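Local coordinates for protein actinorhodin polyketide putative beta-ketoacyl synthase 2 (PDB 1TQY) that serves as the chain length factor of the actinorhodin polyketide synthase, a ketosynthase-family protein that probably takes part in acyl transfer during antibiotic biosynthesis, at residues A240-E245 with L348-A353; E261-A266 with A405-R410; R283-A288 with R322-E327; D300-D305 with L393-G398; M355-G360 with T387-A392. All blocks are in the same frame, centred on the assembly; numbering follows the deposited sequence.

Contact 1. Residues A240-E245 with L348-A353; sequences AILVLE and LDVVTA
A240, L242 and V351 account for most of the surface buried between 240-245 and 348-353, and a single methyl, V351 CG2, links them. It lies 3.9 Å from A240 CB and 3.9 Å from L242 CD2, so one branch of the valine reaches two residues on the same face of the strand. The torsion of V351 explains this: at chi1 171°, CG1 is anti to the backbone N, leaving CG2 beside that N, where it meets the strand. The side chains of L242 and V351 run antiparallel alongside each other. The other leucine branch, CD1, meets V350 CG1 at 3.9 Å. L242 CG almost eclipses its backbone N (chi1 15°), an unfavourable torsion. In the layered thiolase fold, strand 238-246 belongs to a sheet and helix 345-359 to the helical layer packed against it. The short segments have axes 8.4 Å apart and inclined at 60°. I241, between the two contact residues, faces away from 348-353 and packs on helix 78-93, whereas V350 also touches L173 and L176 of helix 171-185. At the start of the strand segment, A240 CB lies 4.1 Å from L348 CD1 and about as near the leucine's backbone N.

Contact 2. Residues E261-A266 with A405-R410; sequences ELAGCA and AAVLRR
A263 and G264 both face V407 in a classic beta bulge, which shifts by one residue the antiparallel pairing of 261-266 with 405-410. The evidence lies in the backbone: V407 O is approached by A263 N at 2.8 Å, with a bent and weak geometry, and by G264 N at 3.3 Å, also weak. The return bond from V407 N to G264 O is firmer, at 2.9 Å and 166°. Before the bulge, E261 and R409 form a hydrogen-bonded pair; beyond it, A266 and A405 form another. In this thiolase-fold protein, strand 402-410 lies between strands 260-269 and 391-398, so its second edge is paired too, A406 with V394 and L408 with A392. V407 has chi1 35°, placing CG1 between its backbone N and carbonyl carbon and directly beside G264, which has no side chain there. On the face bearing L262 and L408, the two leucines meet at an angle, CD2 to CD2 4.0 Å. On the other face, E261 and R409 extend in the same direction, with the carboxylate and guanidinium planes turned 52° apart. E261 OE2 stands at the guanidinium edge, 3.6 Å from R409 NH1, a long salt bridge. The arginine's stronger hold is the hydrogen bond from NH2 to A292 O at the end of helix 281-292.

Contact 3. Residues R283-A288 with R322-E327; sequences RAIRLA and RVFGRE
V323 touches both I285 and R286, using a different methyl for each. Its CG1 lies 3.9 Å from I285 CG2 where the two side chains meet at an angle. The other branch, CG2, sits over one face of the R286 guanidinium, 3.8 Å above the plane and displaced toward the rim; NH2 and NE are each 4.1 Å from it. With V323 chi1 at 177°, CG1 is anti to the backbone N and CG2 beside it, which directs one methyl to the isoleucine and the other to the arginine. F324 adds a smaller touch, CZ to I285 CG2 at 4.2 Å. The same ring has V323 CG1 above its centre, at 3.6 Å, so this methyl is shared by the phenylalanine face and I285.

In the next shell, R286 NE forms a salt bridge with E282, one turn earlier on helix 281-292, and the chain is extended from CG to NE, carrying the guanidinium across V323. I285 rests on L393 and L395 of strand 391-398, while F324 is bordered by P296, V299 and V329. Helices 281-292 and 310-324 thus pack together on the same side of this strand in the thiolase fold. G325, just past the end of the second helix, has phi 86°. R322 O lies near the guanidinium plane, 3.1 Å from R286 NH2, but the angle is too poor for a hydrogen bond. The join therefore rests on methyl packing, with the cation probably oriented mainly by E282 and the opposite helix supplying a methyl over its face.

Contact 4. Residues D300-D305 with L393-G398; sequences DVVFAD and LVLARG
Backbone bonds tie V301 and F303 to L393 and L395 in parallel register: L393 N to V301 O is 2.9 Å, F303 N to L393 O 2.7 Å and L395 N to F303 O 2.9 Å. All three are nearly straight, and the short strand axes diverge by 22°. Apolar contacts follow on both faces. V302 CG1 meets L395 CD1 at 4.0 Å and L393 CD2 at 4.2 Å on the face covered by I285 and F324; on the other, F303 CB approaches V394 CG2, and the ring continues to T352, A353 and S356 of helix 345-359. Strands 301-303 and 391-398 are thus a parallel pair inside the helix-covered sheet of the C-terminal half of the thiolase fold. Polar side-chain bonds take over where strand 301-303 has ended. D305 has CG anti to its N, turning the carboxylate toward R397. R397 N reaches OD1 at 2.9 Å from well above the carboxylate plane, 78° out of it, and OD1 also pairs with R340. D305 OD2 and R397 NH1, 3.3 Å apart, form a salt bridge whose hydrogen bond is weak, between groups with planes 81° apart. The arginine, bent at chi2 and chi3, gives its NH2 to L312 O.

Contact 5. Residues M355-G360 with T387-A392; sequences MSLREG and TAPRTA
L357 and P389 meet where the last turn of helix 345-359, a helix of the layered thiolase fold, reaches the loop leading into strand 391-398. Traced outward, the leucine starts with CB 4.1 Å from P389 O. The chi1 of -59° sets CG beside the backbone N and anti to the carbonyl carbon, a turn that brings the branched end closer to the loop than the CB direction would suggest. From CG the two methyls separate. CD1 approaches R390 O at 4.0 Å. CD2 makes the denser set of contacts: P389 O at 3.3 Å, P389 CB at 3.9 Å and A392 CB at 4.2 Å. It therefore spans from the proline to the first strand residues, touching the intervening peptide on the way. These are van der Waals contacts, and a methyl against a carbonyl oxygen makes no conventional bond.

Around the leucine, R410 of strand 402-410 packs on L357 as well. The loop is held on its other side, where R390 N and T391 N both donate to D300 OD1, while P389 rests on D300 and V301. S356, one residue before the leucine, has its hydroxyl bonded to T352 O within the helix. After the final turn G360 leaves the helix with positive phi (68°), a conformation that favours glycine, and its carbonyl carbon comes within 4.0 Å of P389 CD. Its oxygen then accepts from A388 N at 2.9 Å, the donor standing 52° out of the carbonyl plane.

Helix 345-359 and strand 391-398 join most of the contacts. Contacts 1 and 5 use successive parts of the helix, their centres 14 Å apart, and A353 CB touches A392 CB at 4.2 Å. Strand 391-398 runs through contacts 4 and 5 and pairs with strand 402-410 of contact 2; A406 O and V394 N, 2.8 Å apart, probably form a hydrogen bond. Contact 3 lies 10 Å from contact 4 between centres, with F324 CZ 3.7 Å from L393 CD2, but is 22 Å from contact 1. L408 CD1 meets V350 CG1 at 3.7 Å, joining contacts 1 and 2. The bound sodium ion lies about 11 Å from the L348 side chain in contact 1.

Contact 1. Residues A240-E245 with L348-A353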
# COMPACT_ATOMS: atom_id res chain seq x y z
N ALA B 240 16.04 -2.93 3.27
CA ALA B 240 16.50 -2.24 4.46
C ALA B 240 15.35 -1.61 5.21
O ALA B 240 14.29 -1.33 4.65
CB ALA B 240 17.51 -1.17 4.08
N ILE B 241 15.56 -1.40 6.49
CA ILE B 241 14.56 -0.76 7.32
C ILE B 241 15.37 0.30 8.04
O ILE B 241 16.51 0.06 8.44
CB ILE B 241 13.96 -1.75 8.33
CG1 ILE B 241 13.12 -2.81 7.59
CG2 ILE B 241 13.10 -1.00 9.34
CD1 ILE B 241 11.87 -2.27 6.88
N LEU B 242 14.82 1.49 8.19
CA LEU B 242 15.54 2.53 8.90
C LEU B 242 14.63 3.24 9.88
O LEU B 242 13.41 3.23 9.74
CB LEU B 242 16.19 3.54 7.95
CG LEU B 242 15.84 3.67 6.46
CD1 LEU B 242 16.70 4.81 5.90
CD2 LEU B 242 16.14 2.36 5.71
N VAL B 243 15.26 3.85 10.88
CA VAL B 243 14.53 4.57 11.91
C VAL B 243 14.65 6.06 11.65
O VAL B 243 15.75 6.61 11.63
CB VAL B 243 15.10 4.22 13.31
CG1 VAL B 243 14.41 5.04 14.38
CG2 VAL B 243 14.91 2.73 13.58
N LEU B 244 13.52 6.71 11.41
CA LEU B 244 13.54 8.13 11.18
C LEU B 244 12.85 8.76 12.37
O LEU B 244 11.94 8.17 12.95
CB LEU B 244 12.76 8.50 9.91
CG LEU B 244 12.87 7.63 8.66
CD1 LEU B 244 12.44 8.48 7.48
CD2 LEU B 244 14.28 7.11 8.46
N GLU B 245 13.30 9.95 12.74
CA GLU B 245 12.68 10.64 13.85
C GLU B 245 12.95 12.12 13.87
O GLU B 245 13.88 12.62 13.23
CB GLU B 245 13.07 9.99 15.18
CG GLU B 245 14.55 9.85 15.44
CD GLU B 245 14.84 8.91 16.62
OE1 GLU B 245 14.17 9.04 17.68
OE2 GLU B 245 15.75 8.06 16.50
N LEU B 348 17.46 0.64 0.51
CA LEU B 348 18.87 0.25 0.53
C LEU B 348 19.76 1.30 -0.14
O LEU B 348 20.89 1.55 0.30
CB LEU B 348 19.06 -1.11 -0.16
CG LEU B 348 20.43 -1.75 0.09
CD1 LEU B 348 20.67 -1.84 1.59
CD2 LEU B 348 20.49 -3.15 -0.53
N ASP B 349 19.24 1.93 -1.19
CA ASP B 349 19.97 2.98 -1.89
C ASP B 349 20.17 4.15 -0.92
O ASP B 349 21.25 4.74 -0.85
CB ASP B 349 19.17 3.44 -3.12
CG ASP B 349 19.51 2.64 -4.38
OD1 ASP B 349 20.12 1.55 -4.28
OD2 ASP B 349 19.15 3.10 -5.49
N VAL B 350 19.13 4.47 -0.16
CA VAL B 350 19.20 5.54 0.83
C VAL B 350 20.28 5.23 1.87
O VAL B 350 21.07 6.10 2.23
CB VAL B 350 17.84 5.73 1.54
CG1 VAL B 350 18.00 6.64 2.76
CG2 VAL B 350 16.83 6.35 0.55
N VAL B 351 20.31 3.99 2.36
CA VAL B 351 21.30 3.59 3.34
C VAL B 351 22.70 3.72 2.74
O VAL B 351 23.62 4.22 3.37
CB VAL B 351 21.10 2.12 3.78
CG1 VAL B 351 22.29 1.66 4.63
CG2 VAL B 351 19.82 1.99 4.58
N THR B 352 22.84 3.26 1.50
CA THR B 352 24.13 3.32 0.82
C THR B 352 24.59 4.77 0.64
O THR B 352 25.77 5.08 0.83
CB THR B 352 24.04 2.59 -0.53
OG1 THR B 352 23.46 1.29 -0.31
CG2 THR B 352 25.42 2.40 -1.13
N ALA B 353 23.65 5.66 0.32
CA ALA B 353 23.96 7.08 0.14
C ALA B 353 24.39 7.73 1.45
O ALA B 353 25.40 8.44 1.51
CB ALA B 353 22.75 7.80 -0.44

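Contact 2. Residues E261-A266 with A405-R410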
# COMPACT_ATOMS: atom_id res chain seq x y z
N GLU B 261 20.10 13.59 7.22
CA GLU B 261 18.77 14.17 7.22
C GLU B 261 18.06 13.85 5.92
O GLU B 261 18.68 13.83 4.85
CB GLU B 261 18.86 15.69 7.38
CG GLU B 261 17.53 16.41 7.31
CD GLU B 261 17.68 17.91 7.08
OE1 GLU B 261 18.75 18.46 7.41
OE2 GLU B 261 16.72 18.54 6.59
N LEU B 262 16.77 13.59 6.00
CA LEU B 262 15.97 13.33 4.81
C LEU B 262 15.45 14.73 4.49
O LEU B 262 14.42 15.15 5.02
CB LEU B 262 14.81 12.39 5.15
CG LEU B 262 14.28 11.53 4.01
CD1 LEU B 262 12.87 11.07 4.34
CD2 LEU B 262 14.27 12.30 2.70
N ALA B 263 16.16 15.46 3.64
CA ALA B 263 15.81 16.83 3.30
C ALA B 263 14.55 17.05 2.49
O ALA B 263 13.74 17.93 2.82
CB ALA B 263 17.00 17.50 2.60
N GLY B 264 14.38 16.29 1.42
CA GLY B 264 13.19 16.44 0.59
C GLY B 264 12.78 15.15 -0.08
O GLY B 264 13.59 14.22 -0.20
N CYS B 265 11.53 15.09 -0.51
CA CYS B 265 10.96 13.91 -1.17
C CYS B 265 9.94 14.34 -2.22
O CYS B 265 9.34 15.40 -2.11
CB CYS B 265 10.22 13.03 -0.17
SG CYS B 265 11.13 12.67 1.35
N ALA B 266 9.73 13.49 -3.23
CA ALA B 266 8.76 13.79 -4.27
C ALA B 266 8.42 12.56 -5.11
O ALA B 266 9.28 11.73 -5.39
CB ALA B 266 9.27 14.90 -5.17
N ALA B 405 11.95 10.53 -5.91
CA ALA B 405 13.24 11.16 -5.66
C ALA B 405 13.35 11.57 -4.20
O ALA B 405 12.36 11.96 -3.57
CB ALA B 405 13.42 12.36 -6.56
N ALA B 406 14.56 11.48 -3.66
CA ALA B 406 14.79 11.82 -2.27
C ALA B 406 16.15 12.48 -2.11
O ALA B 406 17.15 11.99 -2.63
CB ALA B 406 14.73 10.57 -1.41
N VAL B 407 16.18 13.60 -1.40
CA VAL B 407 17.44 14.30 -1.19
C VAL B 407 17.87 14.14 0.26
O VAL B 407 17.09 14.37 1.18
CB VAL B 407 17.33 15.79 -1.61
CG1 VAL B 407 15.95 16.30 -1.29
CG2 VAL B 407 18.40 16.61 -0.90
N LEU B 408 19.12 13.74 0.46
CA LEU B 408 19.67 13.52 1.80
C LEU B 408 20.83 14.48 2.08
O LEU B 408 21.50 14.93 1.15
CB LEU B 408 20.18 12.09 1.93
CG LEU B 408 19.19 10.96 1.59
CD1 LEU B 408 19.90 9.64 1.66
CD2 LEU B 408 18.03 11.00 2.57
N ARG B 409 21.06 14.77 3.35
CA ARG B 409 22.16 15.66 3.74
C ARG B 409 23.02 15.04 4.82
O ARG B 409 22.54 14.29 5.67
CB ARG B 409 21.63 16.99 4.26
CG ARG B 409 21.00 17.88 3.23
CD ARG B 409 21.34 19.33 3.53
NE ARG B 409 20.57 20.24 2.69
CZ ARG B 409 19.28 20.48 2.84
NH1 ARG B 409 18.60 19.88 3.81
NH2 ARG B 409 18.65 21.30 2.01
N ARG B 410 24.31 15.37 4.78
CA ARG B 410 25.28 14.88 5.76
C ARG B 410 24.89 15.43 7.12
O ARG B 410 24.55 16.61 7.25
CB ARG B 410 26.67 15.40 5.40
CG ARG B 410 27.82 14.39 5.53
CD ARG B 410 28.07 13.90 6.96
NE ARG B 410 27.11 12.89 7.40
CZ ARG B 410 27.26 12.16 8.50
NH1 ARG B 410 28.33 12.32 9.27
NH2 ARG B 410 26.33 11.27 8.84

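Contact 3. Residues R283-A288 with R322-E327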
# COMPACT_ATOMS: atom_id res chain seq x y z
N ARG B 283 10.82 16.02 -13.40
CA ARG B 283 9.95 16.77 -12.50
C ARG B 283 10.09 16.32 -11.04
O ARG B 283 10.20 17.16 -10.14
CB ARG B 283 8.48 16.67 -12.94
CG ARG B 283 7.51 17.44 -12.02
CD ARG B 283 6.13 17.67 -12.64
NE ARG B 283 5.31 16.45 -12.71
CZ ARG B 283 5.36 15.57 -13.70
NH1 ARG B 283 6.20 15.76 -14.72
NH2 ARG B 283 4.58 14.49 -13.67
N ALA B 284 10.11 15.01 -10.80
CA ALA B 284 10.25 14.49 -9.44
C ALA B 284 11.53 15.02 -8.81
O ALA B 284 11.53 15.48 -7.66
CB ALA B 284 10.26 12.95 -9.45
N ILE B 285 12.63 14.96 -9.56
CA ILE B 285 13.90 15.45 -9.05
C ILE B 285 13.82 16.91 -8.62
O ILE B 285 14.19 17.26 -7.49
CB ILE B 285 15.01 15.34 -10.09
CG1 ILE B 285 15.27 13.87 -10.42
CG2 ILE B 285 16.27 16.02 -9.55
CD1 ILE B 285 16.14 13.68 -11.64
N ARG B 286 13.34 17.76 -9.51
CA ARG B 286 13.24 19.19 -9.19
C ARG B 286 12.27 19.45 -8.04
O ARG B 286 12.44 20.41 -7.29
CB ARG B 286 12.80 19.99 -10.41
CG ARG B 286 13.77 19.98 -11.55
CD ARG B 286 13.19 20.70 -12.76
NE ARG B 286 14.13 20.63 -13.86
CZ ARG B 286 15.24 21.36 -13.95
NH1 ARG B 286 15.54 22.23 -12.99
NH2 ARG B 286 16.06 21.19 -14.98
N LEU B 287 11.25 18.61 -7.93
CA LEU B 287 10.28 18.77 -6.85
C LEU B 287 10.98 18.44 -5.54
O LEU B 287 10.86 19.16 -4.55
CB LEU B 287 9.08 17.84 -7.06
CG LEU B 287 7.73 18.47 -7.43
CD1 LEU B 287 7.92 19.75 -8.20
CD2 LEU B 287 6.90 17.46 -8.20
N ALA B 288 11.72 17.34 -5.54
CA ALA B 288 12.44 16.92 -4.34
C ALA B 288 13.48 17.97 -3.93
O ALA B 288 13.65 18.23 -2.74
CB ALA B 288 13.12 15.56 -4.58
N ARG B 322 19.40 16.73 -17.79
CA ARG B 322 18.60 17.94 -17.86
C ARG B 322 18.61 18.73 -16.56
O ARG B 322 18.48 19.96 -16.57
CB ARG B 322 17.17 17.60 -18.28
CG ARG B 322 17.11 17.07 -19.70
CD ARG B 322 15.73 16.56 -20.12
NE ARG B 322 15.76 16.17 -21.53
CZ ARG B 322 14.76 15.58 -22.17
NH1 ARG B 322 13.63 15.30 -21.53
NH2 ARG B 322 14.90 15.24 -23.45
N VAL B 323 18.78 18.05 -15.43
CA VAL B 323 18.79 18.77 -14.16
C VAL B 323 20.19 19.25 -13.76
O VAL B 323 20.36 20.40 -13.37
CB VAL B 323 18.21 17.90 -13.02
CG1 VAL B 323 18.30 18.64 -11.68
CG2 VAL B 323 16.77 17.54 -13.33
N PHE B 324 21.18 18.38 -13.88
CA PHE B 324 22.54 18.73 -13.50
C PHE B 324 23.50 18.95 -14.68
O PHE B 324 24.67 19.25 -14.46
CB PHE B 324 23.11 17.63 -12.59
CG PHE B 324 22.19 17.26 -11.45
CD1 PHE B 324 22.11 18.04 -10.31
CD2 PHE B 324 21.37 16.14 -11.55
CE1 PHE B 324 21.23 17.71 -9.27
CE2 PHE B 324 20.49 15.80 -10.53
CZ PHE B 324 20.42 16.58 -9.38
N GLY B 325 23.01 18.81 -15.91
CA GLY B 325 23.87 18.97 -17.08
C GLY B 325 24.56 17.66 -17.37
O GLY B 325 24.75 16.85 -16.46
N ARG B 326 24.93 17.40 -18.62
CA ARG B 326 25.59 16.13 -18.92
C ARG B 326 26.95 16.05 -18.22
O ARG B 326 27.69 17.04 -18.17
CB ARG B 326 25.69 15.94 -20.45
CG ARG B 326 24.31 15.63 -21.08
CD ARG B 326 24.29 15.83 -22.59
NE ARG B 326 25.26 14.99 -23.28
CZ ARG B 326 25.09 13.70 -23.56
NH1 ARG B 326 23.97 13.07 -23.21
NH2 ARG B 326 26.03 13.04 -24.20
N GLU B 327 27.25 14.88 -17.67
CA GLU B 327 28.46 14.64 -16.88
C GLU B 327 28.55 15.71 -15.77
O GLU B 327 29.62 15.96 -15.21
CB GLU B 327 29.72 14.70 -17.75
CG GLU B 327 29.86 13.65 -18.85
CD GLU B 327 29.18 14.06 -20.16
OE1 GLU B 327 28.97 15.28 -20.37
OE2 GLU B 327 28.89 13.17 -20.99

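Contact 4. Residues D300-D305 with L393-G398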
# COMPACT_ATOMS: atom_id res chain seq x y z
N ASP B 300 25.92 16.65 -4.74
CA ASP B 300 27.26 16.12 -4.93
C ASP B 300 27.28 14.73 -5.54
O ASP B 300 28.30 14.30 -6.07
CB ASP B 300 27.98 16.10 -3.59
CG ASP B 300 28.13 17.48 -3.00
OD1 ASP B 300 27.97 17.62 -1.76
OD2 ASP B 300 28.40 18.43 -3.78
N VAL B 301 26.16 14.02 -5.46
CA VAL B 301 26.11 12.67 -6.01
C VAL B 301 24.69 12.18 -6.22
O VAL B 301 23.81 12.43 -5.39
CB VAL B 301 26.85 11.67 -5.10
CG1 VAL B 301 26.23 11.67 -3.71
CG2 VAL B 301 26.82 10.28 -5.70
N VAL B 302 24.48 11.50 -7.33
CA VAL B 302 23.17 10.97 -7.67
C VAL B 302 23.16 9.45 -7.70
O VAL B 302 23.88 8.82 -8.49
CB VAL B 302 22.72 11.49 -9.04
CG1 VAL B 302 21.39 10.89 -9.42
CG2 VAL B 302 22.66 13.01 -9.02
N PHE B 303 22.36 8.86 -6.81
CA PHE B 303 22.21 7.41 -6.78
C PHE B 303 21.05 7.12 -7.71
O PHE B 303 19.89 7.21 -7.32
CB PHE B 303 21.89 6.93 -5.37
CG PHE B 303 23.10 6.79 -4.51
CD1 PHE B 303 23.80 7.91 -4.09
CD2 PHE B 303 23.57 5.53 -4.16
CE1 PHE B 303 24.96 7.79 -3.34
CE2 PHE B 303 24.74 5.39 -3.41
CZ PHE B 303 25.43 6.52 -3.00
N ALA B 304 21.38 6.80 -8.95
CA ALA B 304 20.41 6.53 -10.01
C ALA B 304 19.59 5.26 -9.82
O ALA B 304 20.05 4.30 -9.19
CB ALA B 304 21.14 6.49 -11.35
N ASP B 305 18.40 5.25 -10.40
CA ASP B 305 17.54 4.08 -10.31
C ASP B 305 18.27 2.88 -10.93
O ASP B 305 18.18 1.76 -10.41
CB ASP B 305 16.21 4.37 -11.03
CG ASP B 305 15.30 3.15 -11.11
OD1 ASP B 305 14.83 2.66 -10.06
OD2 ASP B 305 15.06 2.70 -12.24
N LEU B 393 21.31 12.72 -3.97
CA LEU B 393 19.97 12.58 -4.52
C LEU B 393 19.82 11.08 -4.82
O LEU B 393 20.72 10.47 -5.39
CB LEU B 393 19.80 13.38 -5.83
CG LEU B 393 18.48 13.10 -6.59
CD1 LEU B 393 17.32 13.73 -5.85
CD2 LEU B 393 18.55 13.65 -8.03
N VAL B 394 18.70 10.50 -4.39
CA VAL B 394 18.42 9.09 -4.61
C VAL B 394 17.17 9.01 -5.48
O VAL B 394 16.18 9.70 -5.23
CB VAL B 394 18.16 8.34 -3.27
CG1 VAL B 394 17.83 6.86 -3.54
CG2 VAL B 394 19.41 8.42 -2.38
N LEU B 395 17.23 8.17 -6.51
CA LEU B 395 16.14 8.02 -7.47
C LEU B 395 15.62 6.59 -7.56
O LEU B 395 16.38 5.64 -7.44
CB LEU B 395 16.62 8.43 -8.86
CG LEU B 395 17.19 9.84 -8.95
CD1 LEU B 395 17.62 10.14 -10.38
CD2 LEU B 395 16.12 10.82 -8.50
N ALA B 396 14.32 6.44 -7.79
CA ALA B 396 13.76 5.10 -7.93
C ALA B 396 12.56 5.18 -8.85
O ALA B 396 11.82 6.15 -8.81
CB ALA B 396 13.32 4.56 -6.57
N ARG B 397 12.38 4.18 -9.71
CA ARG B 397 11.21 4.19 -10.57
C ARG B 397 10.50 2.88 -10.40
O ARG B 397 11.10 1.88 -10.05
CB ARG B 397 11.57 4.35 -12.04
CG ARG B 397 12.37 5.58 -12.35
CD ARG B 397 13.62 5.17 -13.08
NE ARG B 397 13.47 5.35 -14.51
CZ ARG B 397 14.35 4.96 -15.43
NH1 ARG B 397 15.48 4.35 -15.10
NH2 ARG B 397 14.09 5.23 -16.69
N GLY B 398 9.20 2.91 -10.64
CA GLY B 398 8.42 1.70 -10.54
C GLY B 398 7.78 1.44 -11.88
O GLY B 398 7.40 2.37 -12.59

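Contact 5. Residues M355-G360 with T387-A392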
# COMPACT_ATOMS: atom_id res chain seq x y z
N MET B 355 25.71 6.40 3.99
CA MET B 355 27.01 5.86 4.34
C MET B 355 28.11 6.54 3.55
O MET B 355 29.23 6.72 4.04
CB MET B 355 27.04 4.35 4.08
CG MET B 355 26.33 3.53 5.15
SD MET B 355 27.33 3.42 6.65
CE MET B 355 26.89 4.90 7.46
N SER B 356 27.79 6.90 2.32
CA SER B 356 28.74 7.58 1.46
C SER B 356 28.98 8.96 2.05
O SER B 356 30.11 9.42 2.15
CB SER B 356 28.17 7.67 0.04
OG SER B 356 28.02 6.38 -0.52
N LEU B 357 27.90 9.62 2.45
CA LEU B 357 28.01 10.94 3.05
C LEU B 357 28.81 10.88 4.35
O LEU B 357 29.67 11.73 4.60
CB LEU B 357 26.63 11.52 3.33
CG LEU B 357 25.72 11.68 2.12
CD1 LEU B 357 24.40 12.23 2.59
CD2 LEU B 357 26.36 12.59 1.09
N ARG B 358 28.52 9.87 5.16
CA ARG B 358 29.20 9.73 6.44
C ARG B 358 30.68 9.38 6.28
O ARG B 358 31.53 9.96 6.95
CB ARG B 358 28.53 8.66 7.29
CG ARG B 358 28.80 8.86 8.76
CD ARG B 358 28.33 7.70 9.60
NE ARG B 358 29.05 6.48 9.26
CZ ARG B 358 28.83 5.30 9.85
NH1 ARG B 358 27.92 5.20 10.80
NH2 ARG B 358 29.53 4.23 9.48
N GLU B 359 30.97 8.44 5.39
CA GLU B 359 32.34 7.98 5.14
C GLU B 359 33.14 8.87 4.18
O GLU B 359 34.32 8.60 3.94
CB GLU B 359 32.33 6.56 4.58
CG GLU B 359 32.79 5.51 5.58
CD GLU B 359 31.91 5.46 6.81
OE1 GLU B 359 30.70 5.21 6.66
OE2 GLU B 359 32.44 5.68 7.92
N GLY B 360 32.51 9.90 3.63
CA GLY B 360 33.23 10.77 2.72
C GLY B 360 33.65 10.16 1.38
O GLY B 360 34.50 10.71 0.69
N THR B 387 35.23 11.99 -2.77
CA THR B 387 34.89 13.40 -3.02
C THR B 387 34.26 14.05 -1.79
O THR B 387 33.96 15.24 -1.80
CB THR B 387 33.87 13.53 -4.16
OG1 THR B 387 32.59 13.08 -3.69
CG2 THR B 387 34.28 12.70 -5.35
N ALA B 388 34.05 13.25 -0.74
CA ALA B 388 33.43 13.73 0.49
C ALA B 388 32.12 14.47 0.21
O ALA B 388 31.99 15.66 0.52
CB ALA B 388 34.39 14.64 1.26
N PRO B 389 31.14 13.78 -0.40
CA PRO B 389 29.84 14.40 -0.72
C PRO B 389 29.08 14.78 0.54
O PRO B 389 29.23 14.13 1.58
CB PRO B 389 29.13 13.31 -1.52
CG PRO B 389 29.67 12.05 -0.91
CD PRO B 389 31.15 12.36 -0.79
N ARG B 390 28.26 15.82 0.46
CA ARG B 390 27.50 16.27 1.62
C ARG B 390 26.00 16.19 1.34
O ARG B 390 25.18 16.17 2.26
CB ARG B 390 27.88 17.71 1.96
CG ARG B 390 27.74 18.05 3.43
CD ARG B 390 27.46 19.53 3.66
NE ARG B 390 26.09 19.88 3.28
CZ ARG B 390 25.56 21.10 3.41
NH1 ARG B 390 26.29 22.08 3.92
NH2 ARG B 390 24.30 21.32 3.05
N THR B 391 25.65 16.16 0.06
CA THR B 391 24.24 16.08 -0.33
C THR B 391 24.11 15.04 -1.44
O THR B 391 24.85 15.07 -2.42
CB THR B 391 23.73 17.43 -0.86
OG1 THR B 391 23.83 18.41 0.19
CG2 THR B 391 22.28 17.32 -1.30
N ALA B 392 23.17 14.13 -1.27
CA ALA B 392 22.97 13.09 -2.25
C ALA B 392 21.52 13.05 -2.70
O ALA B 392 20.62 13.34 -1.91
CB ALA B 392 23.36 11.74 -1.66